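Local coordinates for uncharacterized protein (Pseudomonas syringae pv. tomato, PDB 3K4I) that is of unknown function but belongs to the Aldolase/RraA family, assembles as a trimer and carries magnesium ions where subunits meet, at residues C[197-200]-C[201-204]; C[12-15]-C[16-19]; C[189-192]-C[193-196]; C[125-128]-C[129-133]; C[204-208]-C[209-213]. All coordinates share one frame; numbering follows the deposited sequence. Where two conformers were deposited one is given.

Interaction 1 of 5, residues C[197-200]-C[201-204]. With MG (magnesium ion), chain E.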
loop_
_atom_site.group_PDB
_atom_site.type_symbol
_atom_site.label_atom_id
_atom_site.label_comp_id
_atom_site.label_asym_id
_atom_site.label_seq_id
_atom_site.Cartn_x
_atom_site.Cartn_y
_atom_site.Cartn_z
ATOM N N GLU C 197 7.096 15.058 22.205
ATOM C CA GLU C 197 7.822 13.789 22.207
ATOM C C GLU C 197 8.306 13.461 23.608
ATOM O O GLU C 197 8.190 12.316 24.049
ATOM C CB GLU C 197 8.985 13.781 21.192
ATOM C CG GLU C 197 8.453 13.705 19.745
ATOM C CD GLU C 197 9.383 13.023 18.744
ATOM O OE1 GLU C 197 10.538 12.682 19.123
ATOM O OE2 GLU C 197 8.934 12.825 17.582
ATOM N N GLN C 198 8.817 14.471 24.315
ATOM C CA GLN C 198 9.295 14.246 25.685
ATOM C C GLN C 198 8.193 13.770 26.627
ATOM O O GLN C 198 8.367 12.757 27.311
ATOM C CB GLN C 198 10.009 15.480 26.251
ATOM C CG GLN C 198 11.422 15.655 25.706
ATOM C CD GLN C 198 11.995 17.038 25.976
ATOM O OE1 GLN C 198 11.260 17.986 26.299
ATOM N NE2 GLN C 198 13.320 17.162 25.854
ATOM N N THR C 199 7.054 14.475 26.625
ATOM C CA THR C 199 5.882 14.091 27.438
ATOM C C THR C 199 5.432 12.662 27.126
ATOM O O THR C 199 5.161 11.863 28.037
ATOM C CB THR C 199 4.696 15.078 27.244
ATOM O OG1 THR C 199 5.069 16.368 27.744
ATOM C CG2 THR C 199 3.465 14.591 27.996
ATOM N N GLU C 200 5.379 12.337 25.839
ATOM C CA GLU C 200 4.926 11.025 25.391
ATOM C C GLU C 200 5.876 9.903 25.768
ATOM O O GLU C 200 5.445 8.785 26.077
ATOM C CB GLU C 200 4.799 10.998 23.887
ATOM C CG GLU C 200 3.549 11.554 23.343
ATOM C CD GLU C 200 3.400 11.175 21.889
ATOM O OE1 GLU C 200 4.144 10.253 21.410
ATOM O OE2 GLU C 200 2.534 11.790 21.238
ATOM N N ARG C 201 7.172 10.194 25.709
ATOM C CA ARG C 201 8.170 9.197 26.073
ATOM C C ARG C 201 7.996 8.798 27.538
ATOM O O ARG C 201 8.098 7.620 27.880
ATOM C CB ARG C 201 9.580 9.701 25.778
ATOM C CG ARG C 201 10.703 8.723 26.122
ATOM C CD ARG C 201 11.952 8.930 25.259
ATOM N NE ARG C 201 12.005 10.261 24.661
ATOM C CZ ARG C 201 12.821 11.244 25.038
ATOM N NH1 ARG C 201 12.749 12.421 24.413
ATOM N NH2 ARG C 201 13.703 11.070 26.023
ATOM N N ARG C 202 7.694 9.765 28.393
ATOM C CA ARG C 202 7.486 9.458 29.812
ATOM C C ARG C 202 6.200 8.649 29.972
ATOM O O ARG C 202 6.141 7.715 30.757
ATOM C CB ARG C 202 7.436 10.740 30.641
ATOM C CG ARG C 202 8.739 11.535 30.640
ATOM C CD ARG C 202 8.746 12.561 31.763
ATOM N NE ARG C 202 7.922 13.736 31.470
ATOM C CZ ARG C 202 8.392 14.896 31.012
ATOM N NH1 ARG C 202 7.554 15.904 30.785
ATOM N NH2 ARG C 202 9.699 15.053 30.781
ATOM N N ILE C 203 5.177 8.982 29.183
ATOM C CA ILE C 203 3.945 8.223 29.275
ATOM C C ILE C 203 4.172 6.754 28.877
ATOM O O ILE C 203 3.721 5.823 29.580
ATOM C CB ILE C 203 2.791 8.883 28.477
ATOM C CG1 ILE C 203 2.304 10.145 29.200
ATOM C CG2 ILE C 203 1.637 7.885 28.310
ATOM C CD1 ILE C 203 1.397 11.041 28.317
ATOM N N ILE C 204 4.884 6.562 27.770
ATOM C CA ILE C 204 5.243 5.230 27.302
ATOM C C ILE C 204 6.074 4.490 28.351
ATOM O O ILE C 204 5.821 3.310 28.644
ATOM C CB ILE C 204 5.988 5.323 25.966
ATOM C CG1 ILE C 204 4.978 5.582 24.831
ATOM C CG2 ILE C 204 6.811 4.044 25.699
ATOM C CD1 ILE C 204 5.604 6.098 23.478
HETATM MG MG MG E . 5.010 9.913 19.221
HETATM O O HOH W 1 3.154 9.922 18.529
HETATM O O HOH W 2 7.044 10.017 19.931
HETATM O O HOH W 3 4.972 12.053 19.189
HETATM O O HOH W 4 5.509 9.468 17.356
#

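Interaction 2 of 5, residues C[12-15]-C[16-19]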
loop_
_atom_site.group_PDB
_atom_site.type_symbol
_atom_site.label_atom_id
_atom_site.label_comp_id
_atom_site.label_asym_id
_atom_site.label_seq_id
_atom_site.Cartn_x
_atom_site.Cartn_y
_atom_site.Cartn_z
ATOM N N ILE C 12 15.176 29.098 7.366
ATOM C CA ILE C 12 15.056 28.228 8.519
ATOM C C ILE C 12 16.464 27.753 8.856
ATOM O O ILE C 12 17.168 27.256 7.981
ATOM C CB ILE C 12 14.142 27.044 8.210
ATOM C CG1 ILE C 12 12.704 27.536 7.974
ATOM C CG2 ILE C 12 14.164 26.010 9.359
ATOM C CD1 ILE C 12 11.790 26.506 7.316
ATOM N N ALA C 13 16.850 27.906 10.118
ATOM C CA ALA C 13 18.226 27.622 10.557
ATOM C C ALA C 13 18.538 26.136 10.442
ATOM O O ALA C 13 17.661 25.287 10.665
ATOM C CB ALA C 13 18.429 28.098 11.963
ATOM N N GLN C 14 19.789 25.817 10.101
ATOM C CA GLN C 14 20.176 24.424 9.908
ATOM C C GLN C 14 19.874 23.610 11.162
ATOM O O GLN C 14 19.493 22.435 11.072
ATOM C CB GLN C 14 21.665 24.291 9.530
ATOM C CG GLN C 14 22.047 22.875 9.037
ATOM C CD GLN C 14 21.189 22.373 7.870
ATOM O OE1 GLN C 14 20.933 23.096 6.899
ATOM N NE2 GLN C 14 20.759 21.115 7.958
ATOM N N SER C 15 20.016 24.254 12.319
ATOM C CA SER C 15 19.815 23.609 13.634
ATOM C C SER C 15 18.396 23.082 13.806
ATOM O O SER C 15 18.191 21.998 14.375
ATOM C CB SER C 15 20.160 24.567 14.777
ATOM O OG SER C 15 19.413 25.777 14.698
ATOM N N VAL C 16 17.429 23.848 13.293
ATOM C CA VAL C 16 16.006 23.479 13.336
ATOM C C VAL C 16 15.774 22.261 12.450
ATOM O O VAL C 16 15.077 21.327 12.840
ATOM C CB VAL C 16 15.122 24.688 12.908
ATOM C CG1 VAL C 16 13.651 24.277 12.675
ATOM C CG2 VAL C 16 15.195 25.815 13.951
ATOM N N LEU C 17 16.403 22.248 11.274
ATOM C CA LEU C 17 16.348 21.084 10.384
ATOM C C LEU C 17 17.014 19.863 11.022
ATOM O O LEU C 17 16.485 18.749 10.937
ATOM C CB LEU C 17 16.977 21.412 9.018
ATOM C CG LEU C 17 16.268 22.513 8.222
ATOM C CD1 LEU C 17 17.208 23.279 7.275
ATOM C CD2 LEU C 17 15.067 21.976 7.440
ATOM N N ASP C 18 18.145 20.075 11.699
ATOM C CA ASP C 18 18.848 18.957 12.317
ATOM C C ASP C 18 18.003 18.292 13.395
ATOM O O ASP C 18 17.924 17.059 13.448
ATOM C CB ASP C 18 20.241 19.367 12.826
ATOM C CG ASP C 18 21.164 19.804 11.690
ATOM O OD1 ASP C 18 21.023 19.260 10.572
ATOM O OD2 ASP C 18 22.011 20.695 11.898
ATOM N N GLU C 19 17.335 19.109 14.210
ATOM C CA GLU C 19 16.426 18.626 15.243
ATOM C C GLU C 19 15.348 17.692 14.710
ATOM O O GLU C 19 14.985 16.743 15.391
ATOM C CB GLU C 19 15.740 19.775 15.945
ATOM C CG GLU C 19 16.665 20.639 16.764
ATOM C CD GLU C 19 15.894 21.587 17.652
ATOM O OE1 GLU C 19 15.528 21.167 18.763
ATOM O OE2 GLU C 19 15.645 22.741 17.225
HETATM O O HOH W 5 17.412 25.235 16.639
#

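Interaction 3 of 5, residues C[189-192]-C[193-196]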
loop_
_atom_site.group_PDB
_atom_site.type_symbol
_atom_site.label_atom_id
_atom_site.label_comp_id
_atom_site.label_asym_id
_atom_site.label_seq_id
_atom_site.Cartn_x
_atom_site.Cartn_y
_atom_site.Cartn_z
ATOM N N VAL C 189 7.246 25.429 15.884
ATOM C CA VAL C 189 6.644 24.096 15.757
ATOM C C VAL C 189 7.634 22.999 16.183
ATOM O O VAL C 189 7.275 22.052 16.877
ATOM C CB VAL C 189 6.099 23.868 14.335
ATOM C CG1 VAL C 189 5.748 22.411 14.120
ATOM C CG2 VAL C 189 4.896 24.796 14.120
ATOM N N VAL C 190 8.890 23.169 15.808
ATOM C CA VAL C 190 9.901 22.187 16.150
ATOM C C VAL C 190 10.126 22.143 17.673
ATOM O O VAL C 190 10.219 21.061 18.252
ATOM C CB VAL C 190 11.218 22.431 15.365
ATOM C CG1 VAL C 190 12.382 21.616 15.961
ATOM C CG2 VAL C 190 11.001 22.063 13.903
ATOM N N LEU C 191 10.172 23.310 18.305
ATOM C CA LEU C 191 10.226 23.411 19.759
ATOM C C LEU C 191 9.029 22.714 20.435
ATOM O O LEU C 191 9.203 21.925 21.377
ATOM C CB LEU C 191 10.301 24.889 20.191
ATOM C CG LEU C 191 10.435 25.235 21.675
ATOM C CD1 LEU C 191 11.832 24.856 22.181
ATOM C CD2 LEU C 191 10.199 26.725 21.887
ATOM N N ARG C 192 7.819 22.967 19.929
ATOM C CA ARG C 192 6.648 22.329 20.508
ATOM C C ARG C 192 6.643 20.804 20.294
ATOM O O ARG C 192 6.282 20.049 21.209
ATOM C CB ARG C 192 5.355 22.962 19.952
ATOM C CG ARG C 192 5.108 24.344 20.546
ATOM C CD ARG C 192 3.950 25.041 19.871
ATOM N NE ARG C 192 3.739 26.372 20.443
ATOM C CZ ARG C 192 2.579 26.815 20.920
ATOM N NH1 ARG C 192 1.491 26.054 20.863
ATOM N NH2 ARG C 192 2.510 28.039 21.437
ATOM N N ALA C 193 7.092 20.361 19.116
ATOM C CA ALA C 193 7.121 18.947 18.776
ATOM C C ALA C 193 8.078 18.206 19.699
ATOM O O ALA C 193 7.806 17.101 20.128
ATOM C CB ALA C 193 7.528 18.729 17.301
ATOM N N ARG C 194 9.207 18.836 20.001
ATOM C CA ARG C 194 10.152 18.199 20.897
ATOM C C ARG C 194 9.554 17.962 22.298
ATOM O O ARG C 194 9.828 16.938 22.949
ATOM C CB ARG C 194 11.378 19.092 20.997
ATOM C CG ARG C 194 12.555 18.386 21.559
ATOM C CD ARG C 194 13.372 19.353 22.337
ATOM N NE ARG C 194 13.858 20.467 21.524
ATOM C CZ ARG C 194 14.835 21.283 21.907
ATOM N NH1 ARG C 194 15.454 21.090 23.075
ATOM N NH2 ARG C 194 15.222 22.273 21.117
ATOM N N ALA C 195 8.796 18.942 22.781
ATOM C CA ALA C 195 8.117 18.876 24.058
ATOM C C ALA C 195 7.027 17.796 24.056
ATOM O O ALA C 195 6.862 17.068 25.033
ATOM C CB ALA C 195 7.533 20.246 24.411
ATOM N N VAL C 196 6.264 17.701 22.958
ATOM C CA VAL C 196 5.302 16.612 22.799
ATOM C C VAL C 196 5.969 15.222 22.891
ATOM O O VAL C 196 5.486 14.334 23.612
ATOM C CB VAL C 196 4.545 16.745 21.454
ATOM C CG1 VAL C 196 3.692 15.492 21.182
ATOM C CG2 VAL C 196 3.685 17.981 21.462
#

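Interaction 4 of 5, residues C[125-128]-C[129-133]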
loop_
_atom_site.group_PDB
_atom_site.type_symbol
_atom_site.label_atom_id
_atom_site.label_comp_id
_atom_site.label_asym_id
_atom_site.label_seq_id
_atom_site.Cartn_x
_atom_site.Cartn_y
_atom_site.Cartn_z
ATOM N N ILE C 125 9.323 2.619 -9.579
ATOM C CA ILE C 125 9.255 2.321 -8.167
ATOM C C ILE C 125 10.391 1.394 -7.723
ATOM O O ILE C 125 10.936 1.552 -6.637
ATOM C CB ILE C 125 7.870 1.729 -7.809
ATOM C CG1 ILE C 125 6.755 2.744 -8.135
ATOM C CG2 ILE C 125 7.800 1.315 -6.340
ATOM C CD1 ILE C 125 6.970 4.179 -7.605
ATOM N N ASP C 126 10.770 0.451 -8.582
ATOM C CA ASP C 126 11.849 -0.465 -8.238
ATOM C C ASP C 126 13.193 0.237 -8.064
ATOM O O ASP C 126 13.956 -0.113 -7.159
ATOM C CB ASP C 126 11.908 -1.629 -9.238
ATOM C CG ASP C 126 10.723 -2.583 -9.084
ATOM O OD1 ASP C 126 10.435 -3.038 -7.948
ATOM O OD2 ASP C 126 10.056 -2.865 -10.096
ATOM N N THR C 127 13.463 1.218 -8.924
ATOM C CA THR C 127 14.677 2.048 -8.849
ATOM C C THR C 127 14.662 2.893 -7.578
ATOM O O THR C 127 15.663 2.996 -6.845
ATOM C CB THR C 127 14.806 2.946 -10.100
ATOM O OG1 THR C 127 15.037 2.117 -11.238
ATOM C CG2 THR C 127 15.966 3.938 -9.951
ATOM N N VAL C 128 13.509 3.483 -7.312
ATOM C CA VAL C 128 13.323 4.319 -6.135
ATOM C C VAL C 128 13.586 3.508 -4.857
ATOM O O VAL C 128 14.312 3.967 -3.946
ATOM C CB VAL C 128 11.913 4.920 -6.110
ATOM C CG1 VAL C 128 11.710 5.711 -4.869
ATOM C CG2 VAL C 128 11.704 5.843 -7.329
ATOM N N ILE C 129 13.025 2.302 -4.804
ATOM C CA ILE C 129 13.276 1.379 -3.697
ATOM C C ILE C 129 14.752 0.983 -3.625
ATOM O O ILE C 129 15.350 1.015 -2.544
ATOM C CB ILE C 129 12.386 0.097 -3.757
ATOM C CG1 ILE C 129 10.903 0.472 -3.631
ATOM C CG2 ILE C 129 12.751 -0.884 -2.628
ATOM C CD1 ILE C 129 9.950 -0.705 -3.914
ATOM N N ASN C 130 15.330 0.622 -4.774
ATOM C CA ASN C 130 16.723 0.178 -4.819
ATOM C C ASN C 130 17.674 1.266 -4.346
ATOM O O ASN C 130 18.690 0.973 -3.697
ATOM C CB ASN C 130 17.114 -0.278 -6.224
ATOM C CG ASN C 130 18.487 -0.907 -6.255
ATOM O OD1 ASN C 130 18.752 -1.861 -5.523
ATOM N ND2 ASN C 130 19.372 -0.370 -7.088
ATOM N N CYS C 131 17.321 2.512 -4.658
ATOM C CA CYS C 131 18.078 3.707 -4.275
ATOM C C CYS C 131 17.770 4.180 -2.860
ATOM O O CYS C 131 18.405 5.124 -2.377
ATOM C CB CYS C 131 17.790 4.858 -5.236
ATOM S SG CYS C 131 18.559 4.617 -6.847
ATOM N N ASN C 132 16.766 3.569 -2.239
ATOM C CA ASN C 132 16.285 3.962 -0.896
ATOM C C ASN C 132 15.941 5.457 -0.827
ATOM O O ASN C 132 16.270 6.140 0.151
ATOM C CB ASN C 132 17.320 3.616 0.190
ATOM C CG ASN C 132 16.696 3.535 1.607
ATOM O OD1 ASN C 132 17.246 4.076 2.581
ATOM N ND2 ASN C 132 15.564 2.873 1.711
ATOM N N TYR C 133 15.288 5.950 -1.873
ATOM C CA TYR C 133 14.974 7.373 -1.998
ATOM C C TYR C 133 13.606 7.657 -1.358
ATOM O O TYR C 133 12.637 6.945 -1.623
ATOM C CB TYR C 133 14.938 7.791 -3.464
ATOM C CG TYR C 133 14.614 9.263 -3.631
ATOM C CD1 TYR C 133 15.557 10.233 -3.261
ATOM C CD2 TYR C 133 13.396 9.692 -4.179
ATOM C CE1 TYR C 133 15.306 11.572 -3.389
ATOM C CE2 TYR C 133 13.130 11.067 -4.325
ATOM C CZ TYR C 133 14.106 12.000 -3.928
ATOM O OH TYR C 133 13.875 13.355 -4.060
#

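Interaction 5 of 5, residues C[204-208]-C[209-213]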
loop_
_atom_site.group_PDB
_atom_site.type_symbol
_atom_site.label_atom_id
_atom_site.label_comp_id
_atom_site.label_asym_id
_atom_site.label_seq_id
_atom_site.Cartn_x
_atom_site.Cartn_y
_atom_site.Cartn_z
ATOM N N ILE C 204 4.884 6.562 27.770
ATOM C CA ILE C 204 5.243 5.230 27.302
ATOM C C ILE C 204 6.074 4.490 28.351
ATOM O O ILE C 204 5.821 3.310 28.644
ATOM C CB ILE C 204 5.988 5.323 25.966
ATOM C CG1 ILE C 204 4.978 5.582 24.831
ATOM C CG2 ILE C 204 6.811 4.044 25.699
ATOM C CD1 ILE C 204 5.604 6.098 23.478
ATOM N N GLU C 205 7.060 5.185 28.894
ATOM C CA GLU C 205 7.880 4.572 29.954
ATOM C C GLU C 205 7.018 4.116 31.140
ATOM O O GLU C 205 7.220 3.011 31.689
ATOM C CB GLU C 205 8.989 5.511 30.375
ATOM C CG GLU C 205 10.083 5.612 29.342
ATOM C CD GLU C 205 10.945 6.863 29.479
ATOM O OE1 GLU C 205 10.740 7.681 30.414
ATOM O OE2 GLU C 205 11.825 7.035 28.603
ATOM N N ALA C 206 6.033 4.942 31.495
ATOM C CA ALA C 206 5.138 4.611 32.579
ATOM C C ALA C 206 4.270 3.375 32.302
ATOM O O ALA C 206 4.206 2.438 33.117
ATOM C CB ALA C 206 4.270 5.851 32.959
ATOM N N ILE C 207 3.570 3.378 31.170
ATOM C CA ILE C 207 2.773 2.214 30.826
ATOM C C ILE C 207 3.608 0.946 30.614
ATOM O O ILE C 207 3.102 -0.151 30.830
ATOM C CB ILE C 207 1.785 2.462 29.666
ATOM C CG1 ILE C 207 2.523 2.698 28.344
ATOM C CG2 ILE C 207 0.822 3.606 30.043
ATOM C CD1 ILE C 207 1.588 3.151 27.212
ATOM N N SER C 208 4.891 1.098 30.256
ATOM C CA SER C 208 5.775 -0.058 30.088
ATOM C C SER C 208 6.353 -0.547 31.433
ATOM O O SER C 208 7.069 -1.563 31.501
ATOM C CB SER C 208 6.891 0.268 29.074
ATOM O OG SER C 208 6.366 0.406 27.745
ATOM N N SER C 209 6.027 0.187 32.490
ATOM C CA SER C 209 6.357 -0.221 33.844
ATOM C C SER C 209 5.107 -0.590 34.652
ATOM O O SER C 209 5.158 -0.693 35.877
ATOM C CB SER C 209 7.244 0.844 34.533
ATOM O OG SER C 209 6.563 2.093 34.661
ATOM N N GLY C 210 3.986 -0.796 33.944
ATOM C CA GLY C 210 2.757 -1.292 34.565
ATOM C C GLY C 210 1.780 -0.243 35.059
ATOM O O GLY C 210 0.836 -0.576 35.767
ATOM N N SER C 211 1.980 1.018 34.681
ATOM C CA SER C 211 0.982 2.054 34.947
ATOM C C SER C 211 -0.223 1.806 34.077
ATOM O O SER C 211 -0.069 1.387 32.932
ATOM C CB SER C 211 1.526 3.423 34.553
ATOM O OG SER C 211 0.583 4.463 34.793
ATOM N N THR C 212 -1.414 2.110 34.598
ATOM C CA THR C 212 -2.568 2.286 33.685
ATOM C C THR C 212 -2.304 3.528 32.836
ATOM O O THR C 212 -1.510 4.410 33.211
ATOM C CB THR C 212 -3.903 2.511 34.442
ATOM O OG1 THR C 212 -3.835 3.722 35.209
ATOM C CG2 THR C 212 -4.237 1.349 35.344
ATOM N N LEU C 213 -2.963 3.606 31.677
ATOM C CA LEU C 213 -2.850 4.778 30.843
ATOM C C LEU C 213 -3.427 5.988 31.586
ATOM O O LEU C 213 -2.858 7.092 31.530
ATOM C CB LEU C 213 -3.539 4.556 29.485
ATOM C CG LEU C 213 -3.399 5.662 28.422
ATOM C CD1 LEU C 213 -1.938 6.101 28.296
ATOM C CD2 LEU C 213 -3.916 5.198 27.069
HETATM O O HOH W 6 0.573 -0.960 31.411
#

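Interaction 1 of 5, residues C[197-200]-C[201-204]
Glu200 O takes the N-H of Ile204 at 2.9 Å (Ile204 N to Glu200 O), a nearly straight bond with an N-H...O angle of 169°, and CB, CG1 and CD1 of Ile204 lie against the same oxygen. One turn earlier, Arg201 N reaches Glu197 O, also at 2.9 Å, and the two bonds between, from Arg202 N to Gln198 O and from Ile203 N to Thr199 O, complete the ladder of helix 186-207. Glu200 itself sends its carboxylate off the helix. With CG anti to its carbonyl carbon (chi1 -82°) and the chain extended from there, OE1 arrives 2.4 Å from the magnesium ion, while OE2 stays outside the coordination sphere. Four waters and Asp102 of the second subunit complete the six ligands, so the ion is shared by two chains. On another side the flanks are apolar: Thr199 CG2 runs alongside Ile203 CD1 at 4.1 Å, both pointing the same way, and Ile203 continues onto Leu213 and Ala216 of helix 213-219 and Ile103 of the second subunit. The arginines suit the exposed faces. Arg201 bends at chi3 and lays NH1 3.7 Å from Gln198 CG, its guanidinium plane turned 61° from the amide; the guanidinium of Arg202 lies with one face toward Gln198 O, which sits off toward its rim. Glu197 turns to Ser27 and Asp24 N. A carboxylate from each of two chains, with water at the remaining sites, implies a hydrated magnesium bridge in which the cation would offset the repulsion between the acids.

Interaction 2 of 5, residues C[12-15]-C[16-19]
The first turn of helix 14-19 carries this contact, with Ala13 at the N-cap position. Ala13 O receives two weak bonds, from Val16 N and Leu17 N, and regular helical bonding follows: Asp18 N to Gln14 O at 2.8 Å and Glu19 N to Ser15 O at 3.0 Å. Beneath the turn Ile12, still in the loop, points its CG2 branch at Val16 CG1, 3.8 Å away, the two side chains crossing at about a right angle, and the same methyl lies 4.2 Å from Leu17 CG. Branched aliphatic residues suit this side because it rests on Ile56 and Leu170 of the sheet and on helix 186-207. The outer side is polar. Gln14 starts with CG opposite its backbone N and then bends at chi2 (55°), which turns the amide toward Leu17 and Asp18, one turn further on; NE2 gives a straight bond to Asp18 OD1 at 3.2 Å. Asp18 OD1 lies in the amide plane of Gln14, but the donor meets the carboxylate from above, 42° out of its plane, and OE1 on the other branch lies against Leu17 CD1. Another link runs through a water that joins Ser15 OG, 2.8 Å away, to Glu19 OE2, to which it donates; Glu19 OE1 forms a salt bridge with Arg194. Aliphatic groups facing the sheet and polar ones outside make helix 14-19 a short amphipathic helix.

Interaction 3 of 5, residues C[189-192]-C[193-196]
Val189 and Ala193 hold the tightly packed side of this part of helix 186-207, joined by the bond from Ala193 N to Val189 O at 2.8 Å. Ala193 CB rests 3.4 Å from that same Val189 O, and its small size lets Leu28 of helix 25-33 come close to the backbone. Val189 packs on Ala31 and Leu32 of that helix, while Val190 turns to Val16 and Glu19 of helix 14-19. Valine fits here because its branches fill the space near the backbone without reaching further. The next rungs are Arg194 N to Val190 O at 3.0 Å and Val196 N to Arg192 O at 2.9 Å. Val196 also sets its CG2 branch 3.3 Å from Arg192 O, a close approach that follows from CG2 standing anti to its own carbonyl carbon. At the edge of the packed side, against Ala31 and Leu35, Arg192 runs extended from CG to NE, which pairs with Glu188, while NH1 bonds Ser34.

The other side is looser. Leu191 and Ala195 are exposed, and the rung between them, Ala195 N to Leu191 O, is weak and stretched to 3.3 Å. Leu191 CD1 comes only to 4.4 Å from Arg194 NH2, obliquely, so little is fixed by that touch. The two arginines turn to different partners, for Arg194, bent at chi2 and chi3, reaches Glu19. The chemistry implies a division of labour: aliphatic packing joins the helices within, whereas of the ion pairs made with outside acids, that of Arg192 stays within the helix and that of Arg194 ties it to helix 14-19.

Interaction 4 of 5, residues C[125-128]-C[129-133]
Ile129 packs back on Ile125, and its side chain can be followed outward from the helix. CB stands 3.5 Å from Ile125 O, CG1 comes in to 3.2 Å from that oxygen, and CD1 at the tip meets Ile125 CG2 at 3.8 Å, the two side chains slanting across each other. This course follows from CG1 being anti to the carbonyl carbon (chi1 -63°) with CD1 extended beyond it. The same Ile125 O accepts Ile129 N, and the ladder goes on with Asn130 N to Asp126 O and Cys131 N to Thr127 O. Cys131 SG lies back along its turn, 3.3 Å from Thr127 O and close to Thr127 CG2.

At its C-terminal end the chain leaves the helix. Asn132 takes a positive phi of 54°, which asparagine tolerates better than most residues; Tyr133 N bonds Val128 O at 3.0 Å, almost straight at 174°, and Asn132 N bonds Ile129 O at 2.9 Å. Val128 CG1 then sits 4.1 Å from Tyr133 CB, near the ring plane at its edge, while the hydroxyl bonds Thr116 and the ring packs on helix 102-110. Asp126 faces the third subunit and bonds the backbone N of Gly175 there. A Schellman motif with an apolar contact between the last turn and the residue beyond it closes helix 125-130, the helical arm of a beta-alpha-beta unit, before strand 135-137.

Interaction 5 of 5, residues C[204-208]-C[209-213]
At the C-terminal end of helix 186-207, Ala206 O accepts Ser211 N at 3.1 Å and Ser209 N at 3.0 Å, from opposite faces of its plane, while a type I turn runs from Ile207 to Gly210. Gly210 N closes that turn with a weak bond to Ile207 O. Gly210 has a positive phi of 92°, at which a side chain would be pressed against the preceding carbonyl, which is why glycine belongs here. Ser209 OG, with chi1 at 63°, sits 2.8 Å from Ala206 O and is also near Glu205 O; which of them takes its proton is unsettled. Ser211 CB packs against Ala206 CB at 4.0 Å, and its OG donates to Thr212 O at 2.6 Å. A water donates to both Ile207 O and Ser211 O, bridging the turn. Inside, Ile207 CG2 meets Leu213 CD1 at 4.1 Å; Ile207 also packs on Phe107 of the second subunit, and Leu213 N bonds Asp79 of that chain. Thr212 OG1 caps Gln215 N. The Schellman motif, with Gly210 as C-prime, ends helix 186-207, and Thr212 as N-cap starts helix 213-219 two residues on.

In the fold
Interactions 3, 1 and 5 follow one another along helix 186-207 and into the turn beyond it, interactions 1 and 5 sharing Ile204. Interaction 3 is partly buried against helices of its own chain, interaction 1 is a surface contact, and interaction 5 is partly buried; the last two both touch the second subunit. Interaction 2, also at the surface, meets interaction 3 through Glu19 with Arg194 and Val16 with Val190. Interaction 4 stands apart, its centre about 31 Å from that of interaction 3, and faces the third subunit. Chemistry follows place: a metal-bound carboxylate in interaction 1, charged rims beside aliphatic faces in interactions 2 and 3, backbone bonds of Schellman endings in interactions 4 and 5.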